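Alpha-2,3-sialyltransferase (Campylobacter jejuni, PDB 2P2V) probably transfers sialic acid from a CMP-activated donor to galactose-type acceptors through an alpha-2,3 linkage. Local coordinates at residues P70-K81 / F109-A120. Numbering follows the deposited sequence. Where two conformers were deposited one is given.
Sequences PGVFLQQYHTAK and FLHQFYNFFPDA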
# COMPACT_ATOMS: atom_id res chain seq x y z
N PRO A 70 -0.33 17.79 15.42
CA PRO A 70 0.49 17.57 14.25
C PRO A 70 1.18 18.85 13.83
O PRO A 70 2.26 18.78 13.31
CB PRO A 70 -0.53 17.22 13.19
CG PRO A 70 -1.66 16.59 13.94
CD PRO A 70 -1.74 17.39 15.20
N GLY A 71 0.52 19.98 14.01
CA GLY A 71 1.02 21.28 13.44
C GLY A 71 2.31 21.79 14.08
O GLY A 71 3.03 22.59 13.47
N VAL A 72 2.61 21.33 15.29
CA VAL A 72 3.83 21.65 16.01
C VAL A 72 4.55 20.39 16.41
O VAL A 72 5.44 20.43 17.22
CB VAL A 72 3.55 22.49 17.30
CG1 VAL A 72 3.02 23.90 16.90
CG2 VAL A 72 2.47 21.79 18.16
N PHE A 73 4.22 19.27 15.77
CA PHE A 73 4.88 17.99 16.23
C PHE A 73 6.38 18.01 16.10
O PHE A 73 7.11 17.49 16.94
CB PHE A 73 4.29 16.77 15.51
CG PHE A 73 4.64 15.48 16.20
CD1 PHE A 73 3.88 15.06 17.32
CD2 PHE A 73 5.72 14.73 15.79
CE1 PHE A 73 4.23 13.89 17.98
CE2 PHE A 73 6.09 13.53 16.46
CZ PHE A 73 5.30 13.14 17.57
N LEU A 74 6.88 18.56 14.97
CA LEU A 74 8.33 18.59 14.80
C LEU A 74 9.04 19.23 15.98
O LEU A 74 10.03 18.68 16.47
CB LEU A 74 8.67 19.37 13.48
CG LEU A 74 10.18 19.44 13.12
CD1 LEU A 74 10.64 18.23 12.39
CD2 LEU A 74 10.31 20.66 12.16
N GLN A 75 8.60 20.43 16.38
CA GLN A 75 9.22 21.11 17.52
C GLN A 75 8.95 20.35 18.85
O GLN A 75 9.85 20.19 19.68
CB GLN A 75 8.70 22.55 17.61
CG GLN A 75 9.12 23.38 16.37
CD GLN A 75 8.15 23.30 15.19
OE1 GLN A 75 7.28 22.43 15.11
NE2 GLN A 75 8.31 24.25 14.23
N GLN A 76 7.74 19.82 19.01
CA GLN A 76 7.43 19.19 20.31
C GLN A 76 8.21 17.89 20.47
O GLN A 76 8.60 17.50 21.61
CB GLN A 76 5.94 18.86 20.39
CG GLN A 76 4.97 20.01 20.47
CD GLN A 76 5.01 20.79 21.75
OE1 GLN A 76 6.04 20.89 22.42
NE2 GLN A 76 3.85 21.32 22.12
N TYR A 77 8.37 17.15 19.38
CA TYR A 77 9.17 15.89 19.42
C TYR A 77 10.60 16.18 19.90
O TYR A 77 11.12 15.54 20.77
CB TYR A 77 9.20 15.26 18.03
CG TYR A 77 9.92 13.93 17.96
CD1 TYR A 77 9.28 12.75 18.35
CD2 TYR A 77 11.24 13.85 17.54
CE1 TYR A 77 9.95 11.52 18.29
CE2 TYR A 77 11.93 12.61 17.47
CZ TYR A 77 11.26 11.47 17.81
OH TYR A 77 11.97 10.30 17.71
N HIS A 78 11.22 17.21 19.30
CA HIS A 78 12.55 17.64 19.70
C HIS A 78 12.54 18.12 21.18
O HIS A 78 13.43 17.78 21.97
CB HIS A 78 12.90 18.81 18.74
CG HIS A 78 14.11 19.59 19.17
ND1 HIS A 78 15.32 19.00 19.42
CD2 HIS A 78 14.28 20.92 19.36
CE1 HIS A 78 16.18 19.92 19.82
NE2 HIS A 78 15.57 21.10 19.78
N THR A 79 11.51 18.85 21.58
CA THR A 79 11.42 19.36 22.97
C THR A 79 11.35 18.18 23.92
O THR A 79 12.07 18.12 24.91
CB THR A 79 10.21 20.28 23.18
OG1 THR A 79 10.31 21.44 22.31
CG2 THR A 79 10.18 20.82 24.62
N ALA A 80 10.48 17.23 23.59
CA ALA A 80 10.40 16.01 24.43
C ALA A 80 11.71 15.20 24.54
O ALA A 80 12.03 14.65 25.64
CB ALA A 80 9.22 15.15 23.90
N LYS A 81 12.45 15.04 23.45
CA LYS A 81 13.76 14.40 23.46
C LYS A 81 14.74 15.19 24.33
O LYS A 81 15.49 14.58 25.07
CB LYS A 81 14.36 14.27 22.07
CG LYS A 81 13.66 13.35 21.13
CD LYS A 81 13.97 11.90 21.58
CE LYS A 81 13.23 10.99 20.69
NZ LYS A 81 13.59 9.57 20.98
N PHE A 109 2.03 14.39 5.60
CA PHE A 109 2.32 14.33 7.04
C PHE A 109 2.11 12.90 7.51
O PHE A 109 2.99 12.34 8.19
CB PHE A 109 1.39 15.24 7.84
CG PHE A 109 1.63 15.17 9.33
CD1 PHE A 109 2.64 15.92 9.93
CD2 PHE A 109 0.87 14.33 10.14
CE1 PHE A 109 2.91 15.81 11.33
CE2 PHE A 109 1.11 14.20 11.53
CZ PHE A 109 2.11 14.94 12.14
N LEU A 110 0.96 12.33 7.19
CA LEU A 110 0.67 10.96 7.75
C LEU A 110 1.57 9.90 7.14
O LEU A 110 2.03 8.98 7.85
CB LEU A 110 -0.80 10.58 7.58
CG LEU A 110 -1.79 11.44 8.41
CD1 LEU A 110 -3.22 11.07 8.09
CD2 LEU A 110 -1.54 11.31 9.93
N HIS A 111 1.81 10.02 5.84
CA HIS A 111 2.65 9.08 5.06
C HIS A 111 4.08 9.01 5.55
O HIS A 111 4.70 7.94 5.61
CB HIS A 111 2.64 9.47 3.56
CG HIS A 111 3.54 8.63 2.70
ND1 HIS A 111 4.75 9.09 2.22
CD2 HIS A 111 3.39 7.37 2.22
CE1 HIS A 111 5.32 8.14 1.49
NE2 HIS A 111 4.51 7.09 1.48
N GLN A 112 4.63 10.18 5.90
CA GLN A 112 6.04 10.31 6.28
C GLN A 112 6.21 10.34 7.77
O GLN A 112 7.32 10.38 8.22
CB GLN A 112 6.61 11.64 5.75
CG GLN A 112 6.52 11.63 4.27
CD GLN A 112 7.12 12.88 3.66
OE1 GLN A 112 7.63 12.84 2.54
NE2 GLN A 112 7.05 14.01 4.38
N PHE A 113 5.12 10.29 8.53
CA PHE A 113 5.24 10.39 9.98
C PHE A 113 6.28 9.49 10.59
O PHE A 113 7.16 9.96 11.31
CB PHE A 113 3.86 10.14 10.68
CG PHE A 113 3.92 10.35 12.14
CD1 PHE A 113 3.82 11.63 12.69
CD2 PHE A 113 4.14 9.27 13.00
CE1 PHE A 113 3.89 11.86 14.05
CE2 PHE A 113 4.24 9.49 14.32
CZ PHE A 113 4.07 10.77 14.89
N TYR A 114 6.16 8.16 10.40
CA TYR A 114 7.10 7.28 11.01
C TYR A 114 8.48 7.37 10.41
O TYR A 114 9.45 6.98 11.04
CB TYR A 114 6.57 5.84 10.91
CG TYR A 114 5.38 5.65 11.80
CD1 TYR A 114 5.48 5.90 13.16
CD2 TYR A 114 4.16 5.21 11.27
CE1 TYR A 114 4.34 5.70 14.01
CE2 TYR A 114 3.02 5.03 12.09
CZ TYR A 114 3.13 5.28 13.45
OH TYR A 114 2.04 5.09 14.31
N ASN A 115 8.58 7.91 9.19
CA ASN A 115 9.90 8.11 8.58
C ASN A 115 10.71 9.11 9.42
O ASN A 115 11.89 8.91 9.61
CB ASN A 115 9.76 8.62 7.11
CG ASN A 115 8.96 7.67 6.23
OD1 ASN A 115 7.74 7.65 6.25
ND2 ASN A 115 9.63 6.89 5.48
N PHE A 116 10.07 10.22 9.80
CA PHE A 116 10.67 11.23 10.65
C PHE A 116 10.71 10.89 12.13
O PHE A 116 11.65 11.28 12.80
CB PHE A 116 9.98 12.55 10.47
CG PHE A 116 10.33 13.21 9.15
CD1 PHE A 116 11.46 14.04 9.08
CD2 PHE A 116 9.58 12.99 8.03
CE1 PHE A 116 11.82 14.73 7.85
CE2 PHE A 116 9.94 13.66 6.77
CZ PHE A 116 11.09 14.51 6.73
N PHE A 117 9.69 10.18 12.64
CA PHE A 117 9.53 10.03 14.08
C PHE A 117 9.31 8.54 14.36
O PHE A 117 8.20 8.22 14.73
CB PHE A 117 8.32 10.84 14.52
CG PHE A 117 8.34 12.33 14.00
CD1 PHE A 117 9.35 13.21 14.44
CD2 PHE A 117 7.40 12.75 13.15
CE1 PHE A 117 9.39 14.54 13.94
CE2 PHE A 117 7.38 14.08 12.64
CZ PHE A 117 8.40 14.94 13.08
N PRO A 118 10.34 7.67 14.16
CA PRO A 118 10.16 6.22 14.13
C PRO A 118 9.66 5.62 15.43
O PRO A 118 9.04 4.56 15.40
CB PRO A 118 11.54 5.70 13.73
CG PRO A 118 12.49 6.79 14.08
CD PRO A 118 11.74 8.04 13.87
N ASP A 119 9.93 6.29 16.53
CA ASP A 119 9.51 5.84 17.87
C ASP A 119 8.31 6.57 18.42
O ASP A 119 7.92 6.33 19.59
CB ASP A 119 10.69 5.90 18.84
CG ASP A 119 11.24 7.28 19.07
OD1 ASP A 119 10.84 8.24 18.35
OD2 ASP A 119 12.09 7.38 19.95
N ALA A 120 7.70 7.49 17.64
CA ALA A 120 6.43 8.07 18.03
C ALA A 120 5.25 7.18 17.59
O ALA A 120 5.46 6.15 16.91
CB ALA A 120 6.26 9.51 17.51
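F117, the first residue to leave helical geometry after helix 107-116, wedges its ring between F73 and Y77 of helix 73-85. The edge of F73 points at one face of F117, with CE2 of F73 3.5 Å from CG of F117 and the planes at 74°. F116 CB lies over the opposite face. F117 in turn offers its own edge to the face of Y77, its CD1 3.6 Å from CG of Y77. With CG anti to the backbone N in both F73 (chi1 -164°) and Y77 (chi1 -177°), these rings, one helical turn apart, reach across side by side. F113 completes the aromatic cluster, its CE1 over one face of F73, 3.7 Å from CE2, the two rings meeting obliquely, while CB of A120 touches the F73 edge. Further along, P70 lays its CB over the face of the F109 ring in a CH-pi contact, and C96 of strand 90-96 touches both.

Toward the partly exposed end the packing gives way to polar contacts. Within the type I turn F117-A120, D119 divides its carboxylate: OD1 takes a hydrogen bond from OH of Y77, near the ring plane, modelled at 2.4 Å, a doubtfully short length, and OD2 uses its syn lone pair for a 2.8 Å salt bridge with NZ of K81. Y139 and Y143 of a second subunit pack beside K81 and Y77. V72, at the N-cap, and Q76 of helix 73-85 touch the bound CMP-sialic acid analogue, so the cluster probably lies behind one wall of the donor pocket, joining two helices flanking the parallel sheet of this Rossmann-like sialyltransferase domain.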